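Local coordinates for purine nucleosidase, (IunH-1) (Sulfolobus solfataricus, PDB 3T8J), which belongs to the nucleoside hydrolase family, has an alpha/beta fold built around a largely parallel central sheet, and holds a sodium ion in this model, at residues V144-G149 against F180-I185; M184-V189 against A289-E294; S17-L22 against L48-Q53. All blocks are in the same frame, centred on the assembly; numbering follows the deposited sequence. Where two conformers were deposited one is given.

Interactions 1 and 2 are two neighbouring seams of the central sheet, sharing M184 and I185 on strand 182-185, which pairs with 141-147 on one flank and 289-295 on the other; their centres are 8 Å apart. They also touch directly: T183 OG1 lies 2.8 Å from E290 OE1, probably hydrogen-bonded, and G149 O lies 2.8 Å from W187 N, again a probable hydrogen bond. Interaction 3 is a separate helix pair, its centre 21 Å from that of interaction 1 and 25 Å from that of interaction 2. The sodium ion, held by D9, D14, I121 and S122, is about 7 Å from the side chain of M147 and about 10 Å from that of L18.

Interaction 1: V144-G149 against F180-I185; sequences VWVMGG and FDITMI
V144 donates its N-H to D181 O and opens a parallel strand pair, 141-147 beside 182-185, whose connection through helices 163-167 and 169-177 makes it a beta-alpha-beta crossover in the central sheet. With CG1 anti to the backbone N (chi1 -176°), V144 swings CG2 beside that nitrogen and against F180 CD1, 3.7 Å away. V144 O takes T183 N at 3.1 Å. W145 projects to the other face, where CE3 and CZ3 of the indole lie beside T183, CE3 to CB 3.9 Å; NE1 turns away to E117, and T183 OG1 to K143 and E290. V146 returns to the face of V144 and I182, its CG2 meeting I182 CG2 at 3.9 Å, while its N-H goes to T183 O and V146 O accepts I185 N at 2.8 Å. M147 bends at chi2 and chi3, which brings CE within 3.6 Å of I185 O. Past the end of the strand, G148 still bonds I185 O through its N-H, now from 38° above the carbonyl plane instead of in line. G148 O, in turn, has M184 CE 3.6 Å away, a methyl lying against the turn.

Interaction 2: M184-V189 against A289-E294; sequences MIPWDV and AEIVYE
P186 and V189 press carbon against the carbonyl of V292, and that makes the shape of this contact. Up to M184 the two strands pair as ordinary parallel neighbours: M184 N bonds E290 O at 2.8 Å, and V292 N bonds M184 O at 3.0 Å. By the same register V292 O would next receive the N-H of residue 186, but a proline has none. P186 CD sits there instead, 3.2 Å from V292 O, and that buried oxygen has no hydrogen-bonding partner anywhere in the model. V189 comes in from the following helical turn, where its N bonds P186 O. Its two methyls are shared between successive carbonyls: V189 CG2 rests 3.5 Å from V292 O, while V189 CG1, anti to the backbone N (chi1 167°), lies 3.6 Å from Y293 O. The V292 carbonyl is thus the bump, and the proline ring with the valine methyl forms the hollow it enters.

On the face shared with M184, I291 sends CG2 to P186 CG at 3.8 Å, the two side chains meeting at about a right angle, and its CG1 runs beside M184 SD. On the opposite surface of the sheet, I185 and V292 run next to each other with their ends in the same direction; I185 CD1 reaches V292 CG2 at 3.9 Å because CG1 stands beside the backbone N and chi2 (59°) folds the tip over.

Helix 237-246 packs on that surface, with I244 touching both I185 and V292. On the M184 and I291 side, T272 and V274 of strand 272-275 and V259 of strand 251-261 close in. Strand 289-295 lies between two neighbours, parallel to 182-185 on one flank and antiparallel to 251-261 on the other.

Interaction 3: S17-L22 against L48-Q53; sequences SLYLLL and LWALEQ
Y19 reaches across from helix 12-23 to helix 40-53 and gives its hydroxyl proton to A50 O, 2.7 Å from Y19 OH. These helices follow successive strands of the alpha/beta fold, with strand 27-33 between them in the chain. Their segments run in roughly the same direction, at 34°, with axes 11.0 Å apart, wide enough for long side chains to bridge the gap.

The polar part is this one bond across the gap. The acceptor lies at the edge of the phenol ring and in its plane, so A50 O meets CE1 as well as OH. Seen from the carbonyl, the hydroxyl comes in well off the C=O line, at 115°, and somewhat out of the carbonyl plane. CG of Y19 stands beside the backbone N (chi1 -70°), and the ring then extends to its partner helix. A50 O also receives a weak bond from Q53 N within its own helix. Two carbons pack against the hydroxyl: Q53 CB lies 3.4 Å from Y19 OH, and A50 CB is 3.8 Å from Y19 OH.

The apolar contacts come from L18, L51 and A50, with the tyrosine ring adding Y19 CE1 to A50 CB at 4.3 Å. L18 crosses L51 at about a right angle, methyl to methyl, with L18 CD2 to L51 CD2 at 3.9 Å; the same L18 CD2 is 4.3 Å from A50 CB. Against strand 60-62, L51 also touches V60.

Within helix 40-53, the amide of Q53 folds back: Q53 NE2 bonds W49 O at 3.0 Å and sits over one face of the W49 ring, toward the rim.

Because the acceptor is a backbone oxygen, the tyrosine joins one helix to the main chain of the other, with a few methyl contacts from L18, A50 and L51 beside it.

Interaction 1: V144-G149 against F180-I185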
loop_
_atom_site.group_PDB
_atom_site.type_symbol
_atom_site.label_atom_id
_atom_site.label_comp_id
_atom_site.label_asym_id
_atom_site.label_seq_id
_atom_site.Cartn_x
_atom_site.Cartn_y
_atom_site.Cartn_z
ATOM N N VAL A 144 -4.991 2.701 -30.236
ATOM C CA VAL A 144 -4.535 1.506 -29.486
ATOM C C VAL A 144 -5.774 0.695 -29.151
ATOM O O VAL A 144 -6.688 1.175 -28.460
ATOM C CB VAL A 144 -3.754 1.888 -28.231
ATOM C CG1 VAL A 144 -3.210 0.635 -27.532
ATOM C CG2 VAL A 144 -2.599 2.831 -28.610
ATOM N N TRP A 145 -5.770 -0.570 -29.594
ATOM C CA TRP A 145 -6.831 -1.538 -29.321
ATOM C C TRP A 145 -6.312 -2.501 -28.254
ATOM O O TRP A 145 -5.390 -3.251 -28.520
ATOM C CB TRP A 145 -7.179 -2.292 -30.603
ATOM C CG TRP A 145 -7.606 -1.433 -31.775
ATOM C CD1 TRP A 145 -6.823 -0.991 -32.822
ATOM C CD2 TRP A 145 -8.930 -0.953 -32.047
ATOM N NE1 TRP A 145 -7.588 -0.272 -33.709
ATOM C CE2 TRP A 145 -8.878 -0.217 -33.249
ATOM C CE3 TRP A 145 -10.154 -1.054 -31.373
ATOM C CZ2 TRP A 145 -9.999 0.391 -33.783
ATOM C CZ3 TRP A 145 -11.269 -0.444 -31.919
ATOM C CH2 TRP A 145 -11.176 0.282 -33.104
ATOM N N VAL A 146 -6.859 -2.406 -27.059
ATOM C CA VAL A 146 -6.345 -3.134 -25.888
ATOM C C VAL A 146 -7.271 -4.286 -25.522
ATOM O O VAL A 146 -8.470 -4.080 -25.294
ATOM C CB VAL A 146 -6.222 -2.199 -24.670
ATOM C CG1 VAL A 146 -5.815 -2.987 -23.403
ATOM C CG2 VAL A 146 -5.201 -1.080 -24.920
ATOM N N MET A 147 -6.724 -5.502 -25.493
ATOM C CA MET A 147 -7.414 -6.604 -24.818
ATOM C C MET A 147 -6.863 -6.564 -23.392
ATOM O O MET A 147 -5.643 -6.768 -23.175
ATOM C CB MET A 147 -7.123 -7.967 -25.442
ATOM C CG MET A 147 -8.021 -9.082 -24.912
ATOM S SD MET A 147 -7.524 -9.626 -23.241
ATOM C CE MET A 147 -9.121 -9.681 -22.418
ATOM N N GLY A 148 -7.717 -6.253 -22.424
ATOM C CA GLY A 148 -7.240 -6.198 -21.053
ATOM C C GLY A 148 -8.307 -5.807 -20.075
ATOM O O GLY A 148 -9.295 -5.201 -20.440
ATOM N N GLY A 149 -8.066 -6.159 -18.824
ATOM C CA GLY A 149 -8.864 -5.751 -17.706
ATOM C C GLY A 149 -10.028 -6.650 -17.354
ATOM O O GLY A 149 -10.396 -7.580 -18.098
ATOM N N PHE A 180 -3.028 8.141 -25.160
ATOM C CA PHE A 180 -3.382 7.421 -26.372
ATOM C C PHE A 180 -4.909 7.356 -26.540
ATOM O O PHE A 180 -5.654 7.393 -25.548
ATOM C CB PHE A 180 -2.907 5.956 -26.253
ATOM C CG PHE A 180 -1.395 5.749 -26.302
ATOM C CD1 PHE A 180 -0.719 5.821 -27.514
ATOM C CD2 PHE A 180 -0.673 5.413 -25.155
ATOM C CE1 PHE A 180 0.642 5.628 -27.562
ATOM C CE2 PHE A 180 0.700 5.190 -25.225
ATOM C CZ PHE A 180 1.349 5.294 -26.418
ATOM N N ASP A 181 -5.369 7.169 -27.774
ATOM C CA ASP A 181 -6.773 6.898 -28.089
ATOM C C ASP A 181 -6.983 5.395 -27.916
ATOM O O ASP A 181 -6.598 4.645 -28.801
ATOM C CB ASP A 181 -7.075 7.351 -29.521
ATOM C CG ASP A 181 -8.534 7.186 -29.913
ATOM O OD1 ASP A 181 -9.281 6.491 -29.187
ATOM O OD2 ASP A 181 -8.952 7.748 -30.977
ATOM N N ILE A 182 -7.560 5.000 -26.787
ATOM C CA ILE A 182 -7.689 3.592 -26.374
ATOM C C ILE A 182 -9.127 3.131 -26.446
ATOM O O ILE A 182 -10.024 3.802 -25.897
ATOM C CB ILE A 182 -7.210 3.407 -24.919
ATOM C CG1 ILE A 182 -5.703 3.624 -24.806
ATOM C CG2 ILE A 182 -7.600 2.003 -24.380
ATOM C CD1 ILE A 182 -5.197 3.735 -23.350
ATOM N N THR A 183 -9.346 1.972 -27.082
ATOM C CA THR A 183 -10.577 1.214 -26.950
ATOM C C THR A 183 -10.175 -0.126 -26.310
ATOM O O THR A 183 -9.266 -0.773 -26.793
ATOM C CB THR A 183 -11.319 1.021 -28.295
ATOM O OG1 THR A 183 -11.828 2.299 -28.733
ATOM C CG2 THR A 183 -12.482 0.052 -28.128
ATOM N N MET A 184 -10.843 -0.462 -25.209
ATOM C CA MET A 184 -10.468 -1.589 -24.329
ATOM C C MET A 184 -11.576 -2.640 -24.327
ATOM O O MET A 184 -12.748 -2.330 -24.140
ATOM C CB MET A 184 -10.265 -1.023 -22.916
ATOM C CG MET A 184 -10.033 -1.945 -21.854
ATOM S SD MET A 184 -10.094 -0.899 -20.338
ATOM C CE MET A 184 -8.771 -1.723 -19.727
ATOM N N ILE A 185 -11.176 -3.903 -24.500
ATOM C CA ILE A 185 -12.058 -5.057 -24.482
ATOM C C ILE A 185 -11.702 -5.896 -23.236
ATOM O O ILE A 185 -10.645 -6.530 -23.201
ATOM C CB ILE A 185 -11.883 -5.912 -25.772
ATOM C CG1 ILE A 185 -12.460 -5.230 -27.042
ATOM C CG2 ILE A 185 -12.627 -7.244 -25.670
ATOM C CD1 ILE A 185 -11.874 -3.858 -27.429
#

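Interaction 2: M184-V189 against A289-E294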
loop_
_atom_site.group_PDB
_atom_site.type_symbol
_atom_site.label_atom_id
_atom_site.label_comp_id
_atom_site.label_asym_id
_atom_site.label_seq_id
_atom_site.Cartn_x
_atom_site.Cartn_y
_atom_site.Cartn_z
ATOM N N MET A 184 -10.843 -0.462 -25.209
ATOM C CA MET A 184 -10.468 -1.589 -24.329
ATOM C C MET A 184 -11.576 -2.640 -24.327
ATOM O O MET A 184 -12.748 -2.330 -24.140
ATOM C CB MET A 184 -10.265 -1.023 -22.916
ATOM C CG MET A 184 -10.033 -1.945 -21.854
ATOM S SD MET A 184 -10.094 -0.899 -20.338
ATOM C CE MET A 184 -8.771 -1.723 -19.727
ATOM N N ILE A 185 -11.176 -3.903 -24.500
ATOM C CA ILE A 185 -12.058 -5.057 -24.482
ATOM C C ILE A 185 -11.702 -5.896 -23.236
ATOM O O ILE A 185 -10.645 -6.530 -23.201
ATOM C CB ILE A 185 -11.883 -5.912 -25.772
ATOM C CG1 ILE A 185 -12.460 -5.230 -27.042
ATOM C CG2 ILE A 185 -12.627 -7.244 -25.670
ATOM C CD1 ILE A 185 -11.874 -3.858 -27.429
ATOM N N PRO A 186 -12.579 -5.923 -22.220
ATOM C CA PRO A 186 -12.266 -6.643 -20.965
ATOM C C PRO A 186 -12.524 -8.152 -21.006
ATOM O O PRO A 186 -13.429 -8.617 -21.707
ATOM C CB PRO A 186 -13.205 -5.992 -19.930
ATOM C CG PRO A 186 -13.842 -4.845 -20.621
ATOM C CD PRO A 186 -13.788 -5.088 -22.064
ATOM N N TRP A 187 -11.756 -8.879 -20.199
ATOM C CA TRP A 187 -11.958 -10.307 -20.013
ATOM C C TRP A 187 -13.380 -10.654 -19.594
ATOM O O TRP A 187 -13.968 -11.628 -20.108
ATOM C CB TRP A 187 -11.004 -10.805 -18.934
ATOM C CG TRP A 187 -11.207 -12.272 -18.563
ATOM C CD1 TRP A 187 -11.820 -12.769 -17.442
ATOM C CD2 TRP A 187 -10.808 -13.392 -19.338
ATOM N NE1 TRP A 187 -11.832 -14.153 -17.479
ATOM C CE2 TRP A 187 -11.206 -14.553 -18.631
ATOM C CE3 TRP A 187 -10.133 -13.538 -20.554
ATOM C CZ2 TRP A 187 -10.950 -15.851 -19.110
ATOM C CZ3 TRP A 187 -9.889 -14.834 -21.021
ATOM C CH2 TRP A 187 -10.287 -15.954 -20.294
ATOM N N ASP A 188 -13.937 -9.907 -18.642
ATOM C CA ASP A 188 -15.244 -10.253 -18.090
ATOM C C ASP A 188 -16.427 -9.788 -18.934
ATOM O O ASP A 188 -17.590 -9.952 -18.536
ATOM C CB ASP A 188 -15.369 -9.910 -16.599
ATOM C CG ASP A 188 -14.965 -8.496 -16.253
ATOM O OD1 ASP A 188 -14.706 -7.660 -17.168
ATOM O OD2 ASP A 188 -14.921 -8.220 -15.011
ATOM N N VAL A 189 -16.111 -9.260 -20.122
ATOM C CA VAL A 189 -17.069 -9.084 -21.197
ATOM C C VAL A 189 -16.939 -10.261 -22.189
ATOM O O VAL A 189 -17.933 -10.907 -22.524
ATOM C CB VAL A 189 -16.861 -7.714 -21.887
ATOM C CG1 VAL A 189 -17.623 -7.638 -23.223
ATOM C CG2 VAL A 189 -17.251 -6.590 -20.927
ATOM N N ALA A 289 -10.478 5.977 -21.595
ATOM C CA ALA A 289 -10.651 4.762 -22.404
ATOM C C ALA A 289 -12.085 4.554 -22.788
ATOM O O ALA A 289 -12.987 4.834 -22.001
ATOM C CB ALA A 289 -10.136 3.524 -21.656
ATOM N N GLU A 290 -12.300 4.064 -24.000
ATOM C CA GLU A 290 -13.605 3.633 -24.440
ATOM C C GLU A 290 -13.666 2.146 -24.183
ATOM O O GLU A 290 -12.851 1.406 -24.733
ATOM C CB GLU A 290 -13.804 3.907 -25.909
ATOM C CG GLU A 290 -15.150 3.538 -26.421
ATOM C CD GLU A 290 -15.265 3.839 -27.906
ATOM O OE1 GLU A 290 -14.466 3.260 -28.699
ATOM O OE2 GLU A 290 -16.142 4.643 -28.253
ATOM N N ILE A 291 -14.616 1.724 -23.377
ATOM C CA ILE A 291 -14.706 0.320 -22.966
ATOM C C ILE A 291 -15.863 -0.364 -23.699
ATOM O O ILE A 291 -16.973 0.156 -23.759
ATOM C CB ILE A 291 -14.906 0.203 -21.431
ATOM C CG1 ILE A 291 -13.823 0.997 -20.690
ATOM C CG2 ILE A 291 -15.011 -1.280 -21.012
ATOM C CD1 ILE A 291 -13.935 0.934 -19.119
ATOM N N VAL A 292 -15.600 -1.554 -24.256
ATOM C CA VAL A 292 -16.632 -2.358 -24.907
ATOM C C VAL A 292 -17.311 -3.243 -23.866
ATOM O O VAL A 292 -16.644 -4.015 -23.168
ATOM C CB VAL A 292 -16.030 -3.227 -26.032
ATOM C CG1 VAL A 292 -17.076 -4.196 -26.610
ATOM C CG2 VAL A 292 -15.420 -2.319 -27.124
ATOM N N TYR A 293 -18.631 -3.121 -23.744
ATOM C CA TYR A 293 -19.402 -3.870 -22.749
ATOM C C TYR A 293 -20.253 -4.994 -23.347
ATOM O O TYR A 293 -20.660 -5.893 -22.614
ATOM C CB TYR A 293 -20.284 -2.911 -21.919
ATOM C CG TYR A 293 -19.530 -2.183 -20.818
ATOM C CD1 TYR A 293 -18.949 -0.924 -21.010
ATOM C CD2 TYR A 293 -19.367 -2.772 -19.569
ATOM C CE1 TYR A 293 -18.258 -0.281 -19.961
ATOM C CE2 TYR A 293 -18.679 -2.134 -18.531
ATOM C CZ TYR A 293 -18.107 -0.893 -18.742
ATOM O OH TYR A 293 -17.417 -0.290 -17.685
ATOM N N GLU A 294 -20.533 -4.948 -24.653
ATOM C CA GLU A 294 -21.321 -5.978 -25.344
ATOM C C GLU A 294 -20.868 -6.118 -26.809
ATOM O O GLU A 294 -20.373 -5.144 -27.405
ATOM C CB GLU A 294 -22.830 -5.636 -25.311
ATOM C CG GLU A 294 -23.463 -5.464 -23.917
ATOM C CD GLU A 294 -24.942 -5.065 -23.972
ATOM O OE1 GLU A 294 -25.652 -5.433 -24.939
ATOM O OE2 GLU A 294 -25.388 -4.371 -23.033
#

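Interaction 3: S17-L22 against L48-Q53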
loop_
_atom_site.group_PDB
_atom_site.type_symbol
_atom_site.label_atom_id
_atom_site.label_comp_id
_atom_site.label_asym_id
_atom_site.label_seq_id
_atom_site.Cartn_x
_atom_site.Cartn_y
_atom_site.Cartn_z
ATOM N N SER A 17 -5.475 -14.052 -34.217
ATOM C CA SER A 17 -5.641 -12.594 -34.415
ATOM C C SER A 17 -4.767 -12.080 -35.591
ATOM O O SER A 17 -5.238 -11.273 -36.428
ATOM C CB SER A 17 -5.288 -11.852 -33.123
ATOM O OG SER A 17 -6.245 -12.124 -32.105
ATOM N N LEU A 18 -3.508 -12.510 -35.641
ATOM C CA LEU A 18 -2.624 -12.192 -36.762
ATOM C C LEU A 18 -3.308 -12.618 -38.062
ATOM O O LEU A 18 -3.369 -11.859 -39.047
ATOM C CB LEU A 18 -1.280 -12.908 -36.591
ATOM C CG LEU A 18 -0.326 -12.823 -37.780
ATOM C CD1 LEU A 18 0.146 -11.406 -38.069
ATOM C CD2 LEU A 18 0.871 -13.747 -37.538
ATOM N N TYR A 19 -3.817 -13.852 -38.080
ATOM C CA TYR A 19 -4.460 -14.381 -39.285
ATOM C C TYR A 19 -5.735 -13.605 -39.659
ATOM O O TYR A 19 -6.002 -13.405 -40.843
ATOM C CB TYR A 19 -4.724 -15.874 -39.161
ATOM C CG TYR A 19 -3.499 -16.765 -39.179
ATOM C CD1 TYR A 19 -2.218 -16.279 -39.455
ATOM C CD2 TYR A 19 -3.625 -18.119 -38.963
ATOM C CE1 TYR A 19 -1.107 -17.128 -39.499
ATOM C CE2 TYR A 19 -2.515 -18.973 -39.004
ATOM C CZ TYR A 19 -1.267 -18.478 -39.280
ATOM O OH TYR A 19 -0.184 -19.340 -39.318
ATOM N N LEU A 20 -6.519 -13.163 -38.673
ATOM C CA LEU A 20 -7.727 -12.384 -38.945
ATOM C C LEU A 20 -7.342 -11.102 -39.686
ATOM O O LEU A 20 -7.998 -10.725 -40.658
ATOM C CB LEU A 20 -8.488 -12.077 -37.643
ATOM C CG LEU A 20 -9.962 -11.653 -37.684
ATOM C CD1 LEU A 20 -10.838 -12.658 -38.425
ATOM C CD2 LEU A 20 -10.509 -11.415 -36.266
ATOM N N LEU A 21 -6.272 -10.442 -39.230
ATOM C CA LEU A 21 -5.833 -9.209 -39.904
ATOM C C LEU A 21 -5.395 -9.534 -41.341
ATOM O O LEU A 21 -5.813 -8.878 -42.302
ATOM C CB LEU A 21 -4.687 -8.502 -39.149
ATOM C CG LEU A 21 -4.978 -7.899 -37.776
ATOM C CD1 LEU A 21 -3.656 -7.428 -37.138
ATOM C CD2 LEU A 21 -5.982 -6.742 -37.875
ATOM N N LEU A 22 -4.543 -10.541 -41.506
ATOM C CA LEU A 22 -3.991 -10.887 -42.834
ATOM C C LEU A 22 -5.020 -11.412 -43.833
ATOM O O LEU A 22 -5.004 -11.024 -45.032
ATOM C CB LEU A 22 -2.849 -11.894 -42.694
ATOM C CG LEU A 22 -1.603 -11.424 -41.954
ATOM C CD1 LEU A 22 -0.572 -12.561 -41.895
ATOM C CD2 LEU A 22 -0.973 -10.203 -42.583
ATOM N N LEU A 48 7.178 -16.460 -35.784
ATOM C CA LEU A 48 7.906 -16.738 -37.012
ATOM C C LEU A 48 7.302 -17.917 -37.774
ATOM O O LEU A 48 7.065 -17.847 -38.968
ATOM C CB LEU A 48 9.378 -17.006 -36.701
ATOM C CG LEU A 48 10.186 -15.801 -36.185
ATOM C CD1 LEU A 48 11.428 -16.305 -35.446
ATOM C CD2 LEU A 48 10.563 -14.833 -37.305
ATOM N N TRP A 49 7.030 -19.001 -37.048
ATOM C CA TRP A 49 6.364 -20.151 -37.618
ATOM C C TRP A 49 4.984 -19.789 -38.175
ATOM O O TRP A 49 4.651 -20.206 -39.271
ATOM C CB TRP A 49 6.244 -21.268 -36.585
ATOM C CG TRP A 49 5.528 -22.487 -37.086
ATOM C CD1 TRP A 49 6.079 -23.551 -37.738
ATOM C CD2 TRP A 49 4.130 -22.757 -36.989
ATOM N NE1 TRP A 49 5.112 -24.478 -38.046
ATOM C CE2 TRP A 49 3.907 -24.024 -37.594
ATOM C CE3 TRP A 49 3.051 -22.072 -36.434
ATOM C CZ2 TRP A 49 2.652 -24.585 -37.689
ATOM C CZ3 TRP A 49 1.785 -22.642 -36.527
ATOM C CH2 TRP A 49 1.607 -23.888 -37.148
ATOM N N ALA A 50 4.194 -19.016 -37.438
ATOM C CA ALA A 50 2.865 -18.611 -37.900
ATOM C C ALA A 50 2.920 -17.859 -39.236
ATOM O O ALA A 50 2.126 -18.130 -40.142
ATOM C CB ALA A 50 2.172 -17.756 -36.832
ATOM N N LEU A 51 3.864 -16.933 -39.367
ATOM C CA LEU A 51 4.034 -16.179 -40.611
ATOM C C LEU A 51 4.384 -17.088 -41.784
ATOM O O LEU A 51 3.925 -16.869 -42.909
ATOM C CB LEU A 51 5.076 -15.057 -40.433
ATOM C CG LEU A 51 4.637 -13.907 -39.540
ATOM C CD1 LEU A 51 5.872 -13.106 -39.133
ATOM C CD2 LEU A 51 3.618 -13.003 -40.239
ATOM N N GLU A 52 5.219 -18.098 -41.539
ATOM C CA GLU A 52 5.567 -19.079 -42.585
ATOM C C GLU A 52 4.363 -19.827 -43.165
ATOM O O GLU A 52 4.348 -20.135 -44.373
ATOM C CB GLU A 52 6.626 -20.086 -42.087
ATOM C CG GLU A 52 7.995 -19.461 -41.876
ATOM C CD GLU A 52 9.110 -20.462 -41.518
ATOM O OE1 GLU A 52 8.829 -21.651 -41.206
ATOM O OE2 GLU A 52 10.285 -20.025 -41.568
ATOM N N GLN A 53 3.352 -20.096 -42.341
ATOM C CA GLN A 53 2.191 -20.875 -42.806
ATOM C C GLN A 53 1.347 -20.108 -43.808
ATOM O O GLN A 53 0.571 -20.710 -44.555
ATOM C CB GLN A 53 1.315 -21.375 -41.646
ATOM C CG GLN A 53 2.081 -22.064 -40.495
ATOM C CD GLN A 53 3.112 -23.063 -40.974
ATOM O OE1 GLN A 53 2.792 -24.039 -41.663
ATOM N NE2 GLN A 53 4.383 -22.795 -40.667
#